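Local structure of natural killer cell receptor Ly49C (Mus musculus, 3C8J) at residues T89-F94 and K196-F201; V113-I118 and A150-G155; P133-I138 and C173-K178; M166-R171 and I181-C186. The protein serves as a receptor on natural killer cells that recognises class I MHC molecules, working as a disulfide-linked homodimer. The protein carries 4 engineered substitutions. One frame throughout, in Å; residues are numbered along the deposited sequence.

Contact 1. Residues T89-F94 and K196-F201; sequences TKCYYF and KKLDKF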
# COMPACT_ATOMS: atom_id res chain seq x y z
N THR A 89 -2.45 5.48 1.87
CA THR A 89 -2.92 6.33 0.76
C THR A 89 -1.79 7.01 -0.02
O THR A 89 -1.94 8.10 -0.51
CB THR A 89 -3.98 7.42 1.21
OG1 THR A 89 -3.41 8.30 2.18
CG2 THR A 89 -5.22 6.78 1.79
N LYS A 90 -0.66 6.33 -0.17
CA LYS A 90 0.50 6.95 -0.84
C LYS A 90 1.17 5.93 -1.78
O LYS A 90 1.15 4.73 -1.50
CB LYS A 90 1.48 7.37 0.25
CG LYS A 90 2.41 8.43 -0.16
CD LYS A 90 3.26 8.99 0.99
CE LYS A 90 4.37 9.88 0.40
NZ LYS A 90 5.10 10.67 1.43
N CYS A 91 1.77 6.38 -2.88
CA CYS A 91 2.60 5.44 -3.67
C CYS A 91 4.00 5.94 -3.88
O CYS A 91 4.24 7.15 -3.90
CB CYS A 91 1.98 5.05 -5.01
SG CYS A 91 0.30 4.45 -4.90
N TYR A 92 4.92 4.98 -4.04
CA TYR A 92 6.33 5.24 -4.16
C TYR A 92 6.93 4.57 -5.39
O TYR A 92 6.43 3.54 -5.86
CB TYR A 92 7.08 4.71 -2.92
CG TYR A 92 6.49 5.09 -1.59
CD1 TYR A 92 5.50 4.33 -1.02
CD2 TYR A 92 6.94 6.22 -0.90
CE1 TYR A 92 4.95 4.68 0.22
CE2 TYR A 92 6.41 6.58 0.35
CZ TYR A 92 5.41 5.80 0.89
OH TYR A 92 4.87 6.15 2.10
N TYR A 93 8.02 5.16 -5.87
CA TYR A 93 8.92 4.57 -6.85
C TYR A 93 10.24 4.31 -6.15
O TYR A 93 10.83 5.22 -5.55
CB TYR A 93 9.21 5.54 -8.00
CG TYR A 93 8.26 5.50 -9.16
CD1 TYR A 93 7.37 6.54 -9.38
CD2 TYR A 93 8.26 4.44 -10.06
CE1 TYR A 93 6.51 6.53 -10.44
CE2 TYR A 93 7.37 4.42 -11.13
CZ TYR A 93 6.50 5.47 -11.31
OH TYR A 93 5.61 5.49 -12.35
N PHE A 94 10.73 3.08 -6.23
CA PHE A 94 12.07 2.85 -5.72
C PHE A 94 12.92 2.68 -6.95
O PHE A 94 12.77 1.71 -7.69
CB PHE A 94 12.11 1.63 -4.80
CG PHE A 94 11.15 1.71 -3.64
CD1 PHE A 94 9.83 1.37 -3.80
CD2 PHE A 94 11.57 2.13 -2.38
CE1 PHE A 94 8.94 1.45 -2.74
CE2 PHE A 94 10.68 2.20 -1.31
CZ PHE A 94 9.37 1.87 -1.49
N LYS A 196 4.43 10.08 -3.49
CA LYS A 196 3.33 10.99 -3.78
C LYS A 196 1.99 10.54 -3.15
O LYS A 196 1.60 9.39 -3.30
CB LYS A 196 3.21 11.21 -5.29
CG LYS A 196 1.80 11.40 -5.84
CD LYS A 196 1.77 12.44 -6.95
CE LYS A 196 1.52 13.81 -6.37
NZ LYS A 196 1.27 14.82 -7.44
N LYS A 197 1.32 11.47 -2.46
CA LYS A 197 0.01 11.27 -1.85
C LYS A 197 -1.07 11.06 -2.91
O LYS A 197 -1.13 11.77 -3.93
CB LYS A 197 -0.40 12.47 -0.99
CG LYS A 197 0.57 12.86 0.15
CD LYS A 197 -0.15 13.53 1.38
CE LYS A 197 -0.83 14.88 1.09
NZ LYS A 197 0.06 16.09 1.24
N LEU A 198 -1.94 10.09 -2.67
CA LEU A 198 -3.12 9.96 -3.48
C LEU A 198 -4.17 10.91 -2.95
O LEU A 198 -4.34 11.06 -1.74
CB LEU A 198 -3.64 8.52 -3.48
CG LEU A 198 -2.59 7.47 -3.83
CD1 LEU A 198 -3.19 6.11 -3.85
CD2 LEU A 198 -1.93 7.78 -5.16
N ASP A 199 -4.87 11.55 -3.89
CA ASP A 199 -5.88 12.57 -3.62
C ASP A 199 -7.25 11.96 -3.48
O ASP A 199 -8.20 12.61 -3.04
CB ASP A 199 -5.94 13.54 -4.80
CG ASP A 199 -5.09 14.76 -4.61
OD1 ASP A 199 -4.00 14.65 -3.99
OD2 ASP A 199 -5.51 15.85 -5.08
N LYS A 200 -7.36 10.71 -3.88
CA LYS A 200 -8.64 10.07 -4.10
C LYS A 200 -8.33 8.60 -4.38
O LYS A 200 -7.18 8.22 -4.63
CB LYS A 200 -9.33 10.77 -5.28
CG LYS A 200 -9.97 9.90 -6.34
CD LYS A 200 -9.84 10.52 -7.72
CE LYS A 200 -8.41 10.41 -8.25
NZ LYS A 200 -8.30 10.96 -9.64
N PHE A 201 -9.35 7.77 -4.32
CA PHE A 201 -9.18 6.37 -4.65
C PHE A 201 -8.87 6.24 -6.14
O PHE A 201 -9.60 6.77 -6.99
CB PHE A 201 -10.43 5.60 -4.25
CG PHE A 201 -10.24 4.14 -4.29
CD1 PHE A 201 -10.47 3.43 -5.46
CD2 PHE A 201 -9.83 3.46 -3.15
CE1 PHE A 201 -10.29 2.07 -5.50
CE2 PHE A 201 -9.66 2.10 -3.18
CZ PHE A 201 -9.89 1.40 -4.36
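The flat groups that meet between T89-F94 and K196-F201 are peptide planes rather than rings. L198 N reaches T89 O at 2.9 Å, C91 N reaches K196 O at 3.0 Å, and K196 N returns a bond to C91 O, also at 3.0 Å. C91 and K196 therefore form the antiparallel hydrogen-bonded pair, while K90 and K197 are the non-hydrogen-bonded pair next to it. C91 and K196 lie on one face of this two-strand ladder, K90 and K197 on the other. K90 runs out extended on its face, with CG carried past the opposite backbone at 3.4 Å from K196 O. Its amine does not stop at the neighbouring strand but continues to K117 O, with a salt bridge to E123. Beyond the last backbone bond, L198 lays its isobutyl group alongside the end of the other strand: CG comes within 3.4 Å of T89 O, and both methyls touch the sulfur of C91 from the same side, CD1 at 4.0 Å from SG. With chi1 at -52°, C91 directs SG back beside its own backbone N, where it joins C86 in a disulfide. F201 of the second subunit packs on C91, and Y93 stacks on that same ring, so this face of the strand belongs to the dimer contact. Strand 90-96, paired on one side with 82-88 and on the other with 190-197, brings the start and the end of the domain together, as in the C-type lectin fold, where the terminal strands close the large loop formed by the rest of the chain.

Contact 2. Residues V113-I118 and A150-G155; sequences VPILKI and AWIDNG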
# COMPACT_ATOMS: atom_id res chain seq x y z
N VAL A 113 6.54 12.21 -10.04
CA VAL A 113 6.38 11.79 -8.65
C VAL A 113 7.64 12.24 -7.95
O VAL A 113 8.70 11.66 -8.16
CB VAL A 113 6.19 10.26 -8.52
CG1 VAL A 113 6.13 9.84 -7.09
CG2 VAL A 113 4.91 9.83 -9.24
N PRO A 114 7.55 13.31 -7.16
CA PRO A 114 8.80 13.94 -6.70
C PRO A 114 9.57 13.14 -5.64
O PRO A 114 9.02 12.24 -5.01
CB PRO A 114 8.33 15.30 -6.15
CG PRO A 114 6.85 15.45 -6.62
CD PRO A 114 6.36 14.03 -6.68
N ILE A 115 10.84 13.47 -5.45
CA ILE A 115 11.70 12.78 -4.48
C ILE A 115 11.04 12.76 -3.11
O ILE A 115 10.37 13.72 -2.72
CB ILE A 115 13.16 13.37 -4.50
CG1 ILE A 115 14.13 12.59 -3.61
CG2 ILE A 115 13.18 14.89 -4.20
CD1 ILE A 115 15.58 13.14 -3.66
N LEU A 116 11.21 11.67 -2.38
CA LEU A 116 10.40 11.40 -1.18
C LEU A 116 10.42 12.44 -0.08
O LEU A 116 11.47 12.88 0.37
CB LEU A 116 10.74 10.04 -0.59
CG LEU A 116 9.89 9.59 0.60
CD1 LEU A 116 8.45 9.34 0.21
CD2 LEU A 116 10.50 8.39 1.25
N LYS A 117 9.21 12.80 0.34
CA LYS A 117 9.00 13.47 1.61
C LYS A 117 8.39 12.47 2.60
O LYS A 117 7.44 11.77 2.28
CB LYS A 117 8.10 14.70 1.40
CG LYS A 117 7.32 15.15 2.63
CD LYS A 117 7.56 16.63 2.92
CE LYS A 117 6.44 17.16 3.77
NZ LYS A 117 6.83 18.42 4.41
N ILE A 118 8.98 12.38 3.79
CA ILE A 118 8.48 11.47 4.82
C ILE A 118 7.73 12.29 5.86
O ILE A 118 8.26 13.26 6.36
CB ILE A 118 9.61 10.66 5.50
CG1 ILE A 118 10.37 9.83 4.45
CG2 ILE A 118 9.03 9.73 6.53
CD1 ILE A 118 11.47 8.90 5.00
N ALA A 150 15.90 21.25 4.41
CA ALA A 150 14.67 21.49 3.67
C ALA A 150 14.18 20.24 2.97
O ALA A 150 14.94 19.53 2.31
CB ALA A 150 14.86 22.60 2.65
N TRP A 151 12.89 19.98 3.12
CA TRP A 151 12.19 18.98 2.33
C TRP A 151 11.96 19.45 0.91
O TRP A 151 12.03 20.65 0.61
CB TRP A 151 10.88 18.59 3.01
CG TRP A 151 11.14 17.85 4.27
CD1 TRP A 151 11.14 18.37 5.52
CD2 TRP A 151 11.52 16.48 4.40
NE1 TRP A 151 11.47 17.41 6.42
CE2 TRP A 151 11.71 16.23 5.76
CE3 TRP A 151 11.69 15.43 3.49
CZ2 TRP A 151 12.07 14.98 6.25
CZ3 TRP A 151 12.05 14.18 3.98
CH2 TRP A 151 12.24 13.97 5.34
N ILE A 152 11.69 18.50 0.02
CA ILE A 152 11.44 18.81 -1.37
C ILE A 152 10.32 19.86 -1.55
O ILE A 152 10.42 20.73 -2.42
CB ILE A 152 11.11 17.53 -2.17
CG1 ILE A 152 10.88 17.88 -3.65
CG2 ILE A 152 9.94 16.75 -1.53
CD1 ILE A 152 12.11 18.35 -4.37
N ASP A 153 9.28 19.77 -0.71
CA ASP A 153 8.11 20.64 -0.82
C ASP A 153 8.15 21.91 0.04
O ASP A 153 7.22 22.72 -0.03
CB ASP A 153 6.81 19.85 -0.56
CG ASP A 153 6.59 19.48 0.91
OD1 ASP A 153 7.42 19.84 1.78
OD2 ASP A 153 5.57 18.81 1.20
N ASN A 154 9.21 22.08 0.83
CA ASN A 154 9.39 23.22 1.77
C ASN A 154 8.41 23.25 2.93
O ASN A 154 8.29 24.26 3.63
CB ASN A 154 9.38 24.56 1.04
CG ASN A 154 10.57 24.71 0.12
OD1 ASN A 154 10.46 24.50 -1.08
ND2 ASN A 154 11.72 25.06 0.70
N GLY A 155 7.71 22.14 3.13
CA GLY A 155 6.78 22.00 4.23
C GLY A 155 7.47 21.40 5.44
O GLY A 155 8.57 20.86 5.31
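Two torsions bring K117 to D153: chi1 of 155° sends CG roughly opposite the backbone N, and a bend at chi2 of 127° carries the remaining chain over to the turn. D153, with CG between its backbone N and carbonyl carbon (chi1 74°), turns its carboxylate across the lysine chain at about a right angle. K117 NZ then makes a salt bridge with D153 OD1 at 3.0 Å, meeting it at the syn lone pair. D153 OD1 takes G155 N at 2.7 Å from above the carboxylate plane, an Asx turn from D153 to G155 that overlaps the end of the type I turn W151-N154. Along the lysine chain, CD lies 3.9 Å from W151 CB, and the indole spreads beside the backbone of 116-118. I118 O lies over one face of that ring, L116 O sits at its edge in plane, and W151 CZ3 comes to 3.6 Å from I118 N. I115 CG2 meets I152 CD1 at 3.6 Å, while I152 CG2 approaches I115 O. D160 accepts from W151 NE1, which fixes the far side of the indole. Chemically, K117 has its aliphatic part against tryptophan and its amine among oxygens, since P156 O also accepts from NZ. This setting would be expected to keep the ammonium charged and D153 ionised, joining the loop after helix 101-110 to the turn after strand 148-151.

Contact 3. Residues P133-I138 and C173-K178; sequences PGNYWI and CVFLSK. Engineered in segment 133-138: G134 (natural residue Glu).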
# COMPACT_ATOMS: atom_id res chain seq x y z
N PRO A 133 17.86 -4.10 1.34
CA PRO A 133 19.07 -3.48 1.95
C PRO A 133 19.82 -2.58 0.98
O PRO A 133 20.16 -3.01 -0.12
CB PRO A 133 19.93 -4.68 2.33
CG PRO A 133 18.95 -5.74 2.63
CD PRO A 133 17.73 -5.53 1.72
N GLY A 134 20.01 -1.32 1.35
CA GLY A 134 20.73 -0.37 0.52
C GLY A 134 20.64 1.01 1.14
O GLY A 134 20.26 1.15 2.30
N ASN A 135 20.99 2.03 0.35
CA ASN A 135 20.91 3.41 0.77
C ASN A 135 20.12 4.20 -0.26
O ASN A 135 20.43 4.14 -1.46
CB ASN A 135 22.30 3.98 0.92
CG ASN A 135 23.10 3.24 1.95
OD1 ASN A 135 24.24 2.87 1.71
ND2 ASN A 135 22.50 2.99 3.10
N TYR A 136 19.12 4.94 0.20
CA TYR A 136 18.18 5.61 -0.69
C TYR A 136 18.13 7.11 -0.43
O TYR A 136 17.82 7.56 0.69
CB TYR A 136 16.78 5.01 -0.51
CG TYR A 136 16.67 3.55 -0.84
CD1 TYR A 136 17.16 2.59 0.03
CD2 TYR A 136 16.05 3.12 -2.00
CE1 TYR A 136 17.08 1.25 -0.25
CE2 TYR A 136 15.94 1.76 -2.29
CZ TYR A 136 16.46 0.83 -1.39
OH TYR A 136 16.41 -0.50 -1.64
N TRP A 137 18.44 7.91 -1.44
CA TRP A 137 18.26 9.34 -1.33
C TRP A 137 16.78 9.63 -1.07
O TRP A 137 15.89 8.95 -1.61
CB TRP A 137 18.71 10.03 -2.60
CG TRP A 137 20.20 10.05 -2.81
CD1 TRP A 137 20.87 9.56 -3.89
CD2 TRP A 137 21.21 10.60 -1.93
NE1 TRP A 137 22.22 9.77 -3.75
CE2 TRP A 137 22.46 10.41 -2.56
CE3 TRP A 137 21.18 11.23 -0.68
CZ2 TRP A 137 23.67 10.82 -1.98
CZ3 TRP A 137 22.38 11.64 -0.11
CH2 TRP A 137 23.61 11.43 -0.76
N ILE A 138 16.52 10.61 -0.21
CA ILE A 138 15.16 11.10 0.02
C ILE A 138 15.17 12.63 -0.11
O ILE A 138 16.25 13.22 -0.16
CB ILE A 138 14.55 10.62 1.35
CG1 ILE A 138 15.33 11.15 2.55
CG2 ILE A 138 14.50 9.11 1.40
CD1 ILE A 138 14.66 10.81 3.89
N CYS A 173 23.23 15.94 1.94
CA CYS A 173 21.87 15.47 1.73
C CYS A 173 21.49 14.33 2.71
O CYS A 173 22.26 14.02 3.63
CB CYS A 173 21.72 14.99 0.29
SG CYS A 173 21.69 16.29 -0.93
N VAL A 174 20.31 13.73 2.53
CA VAL A 174 19.85 12.68 3.44
C VAL A 174 19.41 11.40 2.72
O VAL A 174 18.62 11.44 1.78
CB VAL A 174 18.70 13.17 4.39
CG1 VAL A 174 18.16 12.02 5.25
CG2 VAL A 174 19.18 14.27 5.31
N PHE A 175 19.90 10.26 3.18
CA PHE A 175 19.43 8.99 2.63
C PHE A 175 18.84 8.14 3.73
O PHE A 175 19.09 8.40 4.90
CB PHE A 175 20.57 8.25 1.93
CG PHE A 175 21.68 7.81 2.84
CD1 PHE A 175 21.76 6.48 3.25
CD2 PHE A 175 22.64 8.70 3.28
CE1 PHE A 175 22.79 6.06 4.10
CE2 PHE A 175 23.65 8.28 4.11
CZ PHE A 175 23.72 6.96 4.52
N LEU A 176 18.03 7.15 3.37
CA LEU A 176 17.68 6.14 4.36
C LEU A 176 18.23 4.75 4.05
O LEU A 176 18.55 4.42 2.89
CB LEU A 176 16.18 6.13 4.70
CG LEU A 176 15.11 5.46 3.84
CD1 LEU A 176 15.40 3.99 3.58
CD2 LEU A 176 13.73 5.63 4.48
N SER A 177 18.37 3.96 5.11
CA SER A 177 18.81 2.59 5.06
C SER A 177 17.80 1.86 5.94
O SER A 177 16.99 2.51 6.59
CB SER A 177 20.24 2.44 5.61
OG SER A 177 20.37 3.02 6.90
N LYS A 178 17.84 0.53 5.94
CA LYS A 178 16.91 -0.25 6.75
C LYS A 178 17.12 0.05 8.24
O LYS A 178 16.21 -0.17 9.06
CB LYS A 178 17.07 -1.75 6.49
CG LYS A 178 16.67 -2.20 5.09
CD LYS A 178 16.54 -3.73 4.98
CE LYS A 178 15.29 -4.25 5.67
NZ LYS A 178 14.06 -3.78 4.99
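Strands 136-138 and 173-176 run antiparallel with a marked twist, their axes 130° apart and 4.4 Å from each other at closest approach. Y136 and L176 form the hydrogen-bonded pair, Y136 N to L176 O at 2.8 Å and L176 N to Y136 O at 2.7 Å. W137 and F175 follow as the non-hydrogen-bonded pair, and I138 N reaches V174 O at 3.0 Å. Beyond the ladder, S177 CA makes a CA-H...O contact with the carbonyl of engineered G134. W137 opens the WIGL sequence, a hallmark of C-type lectin-like domains, and its indole leans along the partner strand: CZ3 touches C173 CB at 3.4 Å, with V174 O at the ring edge. Its NE1 is held by I188 O. F175, turned by a chi1 of 65° over its own backbone, lies side by side with N135, whose ND2 meets the ring edge 3.2 Å from CE1, amide and ring 74° apart. On the other face L176 CD1 packs against Y136 CD1. I138 CD1 reaches V174 CG1 at 3.9 Å. S177 and K178 belong to a region implicated in MHC class I binding; the K178 amine bonds to Q128 O and V131 O.

Contact 4. Residues M166-R171 and I181-C186; sequences MNFKSR and IEDIDC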
# COMPACT_ATOMS: atom_id res chain seq x y z
N MET A 166 19.06 15.16 15.67
CA MET A 166 20.02 14.22 15.11
C MET A 166 21.33 14.86 14.66
O MET A 166 22.22 14.15 14.17
CB MET A 166 19.40 13.47 13.94
CG MET A 166 18.60 12.28 14.36
SD MET A 166 18.47 11.15 12.98
CE MET A 166 18.42 9.60 13.89
N ASN A 167 21.44 16.18 14.83
CA ASN A 167 22.67 16.95 14.57
C ASN A 167 23.41 16.58 13.29
O ASN A 167 24.54 16.08 13.34
CB ASN A 167 23.64 16.84 15.74
CG ASN A 167 23.22 17.69 16.91
OD1 ASN A 167 23.28 18.92 16.86
ND2 ASN A 167 22.82 17.04 18.00
N PHE A 168 22.76 16.81 12.14
CA PHE A 168 23.40 16.57 10.85
C PHE A 168 24.49 17.62 10.59
O PHE A 168 24.22 18.82 10.58
CB PHE A 168 22.37 16.57 9.71
CG PHE A 168 21.47 15.36 9.70
CD1 PHE A 168 21.88 14.15 10.28
CD2 PHE A 168 20.22 15.43 9.09
CE1 PHE A 168 21.03 13.03 10.26
CE2 PHE A 168 19.36 14.31 9.06
CZ PHE A 168 19.77 13.11 9.65
N LYS A 169 25.71 17.13 10.39
CA LYS A 169 26.90 17.99 10.26
C LYS A 169 27.12 18.45 8.83
O LYS A 169 27.04 19.65 8.54
CB LYS A 169 28.14 17.28 10.80
CG LYS A 169 28.11 17.04 12.31
CD LYS A 169 29.51 16.81 12.85
CE LYS A 169 29.66 17.46 14.23
NZ LYS A 169 31.07 17.56 14.65
N SER A 170 27.37 17.50 7.93
CA SER A 170 27.65 17.76 6.51
C SER A 170 26.65 18.70 5.84
O SER A 170 25.44 18.59 6.05
CB SER A 170 27.70 16.44 5.74
OG SER A 170 26.48 15.75 5.87
N ARG A 171 27.17 19.63 5.04
CA ARG A 171 26.32 20.48 4.21
C ARG A 171 25.82 19.70 2.99
O ARG A 171 25.85 20.21 1.86
CB ARG A 171 27.07 21.75 3.78
CG ARG A 171 26.92 22.90 4.74
CD ARG A 171 27.67 24.14 4.25
NE ARG A 171 27.55 25.26 5.18
CZ ARG A 171 28.25 25.40 6.30
NH1 ARG A 171 29.14 24.47 6.64
NH2 ARG A 171 28.07 26.46 7.09
N ILE A 181 18.42 6.93 9.12
CA ILE A 181 18.63 8.02 8.17
C ILE A 181 19.89 8.80 8.57
O ILE A 181 20.18 8.95 9.75
CB ILE A 181 17.43 9.02 8.06
CG1 ILE A 181 17.22 9.79 9.35
CG2 ILE A 181 16.16 8.31 7.70
CD1 ILE A 181 16.53 11.11 9.16
N GLU A 182 20.61 9.30 7.57
CA GLU A 182 21.90 9.92 7.77
C GLU A 182 22.11 11.09 6.81
O GLU A 182 21.34 11.27 5.87
CB GLU A 182 23.00 8.90 7.55
CG GLU A 182 23.42 8.12 8.76
CD GLU A 182 24.88 7.73 8.69
OE1 GLU A 182 25.19 6.75 7.96
OE2 GLU A 182 25.71 8.40 9.36
N ASP A 183 23.17 11.86 7.03
CA ASP A 183 23.54 12.94 6.13
C ASP A 183 24.93 12.73 5.51
O ASP A 183 25.91 12.44 6.22
CB ASP A 183 23.46 14.31 6.84
CG ASP A 183 24.42 14.44 8.01
OD1 ASP A 183 24.50 13.52 8.85
OD2 ASP A 183 25.09 15.49 8.11
N ILE A 184 25.00 12.91 4.19
CA ILE A 184 26.25 12.71 3.45
C ILE A 184 26.30 13.53 2.15
O ILE A 184 25.27 14.04 1.69
CB ILE A 184 26.51 11.18 3.21
CG1 ILE A 184 28.01 10.87 3.16
CG2 ILE A 184 25.71 10.66 2.02
CD1 ILE A 184 28.41 9.52 3.73
N ASP A 185 27.51 13.68 1.60
CA ASP A 185 27.76 14.39 0.34
C ASP A 185 26.75 13.99 -0.72
O ASP A 185 26.57 12.81 -1.01
CB ASP A 185 29.20 14.11 -0.16
CG ASP A 185 29.44 14.59 -1.61
OD1 ASP A 185 30.34 14.03 -2.27
OD2 ASP A 185 28.74 15.51 -2.08
N CYS A 186 26.09 14.99 -1.32
CA CYS A 186 25.01 14.78 -2.29
C CYS A 186 25.43 14.10 -3.60
O CYS A 186 24.59 13.69 -4.39
CB CYS A 186 24.32 16.12 -2.59
SG CYS A 186 23.67 16.92 -1.10
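S170 OG donates to D183 OD2 at 2.6 Å, approaching the carboxylate from above its plane. The same oxygen lies 2.9 Å from K169 N and 3.0 Å from S170 N. The serine hydroxyl points there because its chi1 of 58° places OG between its backbone N and carbonyl carbon. D183 also covers one face of the F168 ring: its CB makes a CH-pi contact 4.0 Å from the centroid, offset toward the rim, with carboxylate and ring planes 28° apart. I181 CD1 comes to the ring edge instead, in plane and 3.8 Å from CZ, and M166 SD touches I181 CG1 at 4.1 Å, the two side chains crossing at about a right angle. These residues join the loop after helix 160-164 to strand 181-184 of the C-type lectin-like domain; 161-170 and 177-182 are both implicated in binding MHC class I, consistent with a place on the MHC-binding surface. Behind the first shell, W149 meets F168 edge-to-face and V174 packs against it. Strand 181-184 is itself held by backbone bonds of E182 to F175 and I184 to C173. Past its end, C186 is tied to C173 by a disulfide.

Contact 1 closes the longest loop of the four contacts, and the other three are nested inside it. Contacts 2 and 3 alternate along the sequence, as do contacts 3 and 4, whereas contact 2 is complete before contact 4 opens. All reach one mixed sheet. Contact 2 touches contact 1 through L116 against Y92, and touches contact 3 through I118 against I138 and L176; centres of 1 and 2 lie about 13 Å apart, of 2 and 3 about 14 Å. Contacts 3 and 4, about 11 Å apart, share neighbouring strands 173-176 and 181-184. Contact 1, about 27 Å from contact 4, lies at the dimer side, while contact 4 includes residues implicated in MHC class I binding.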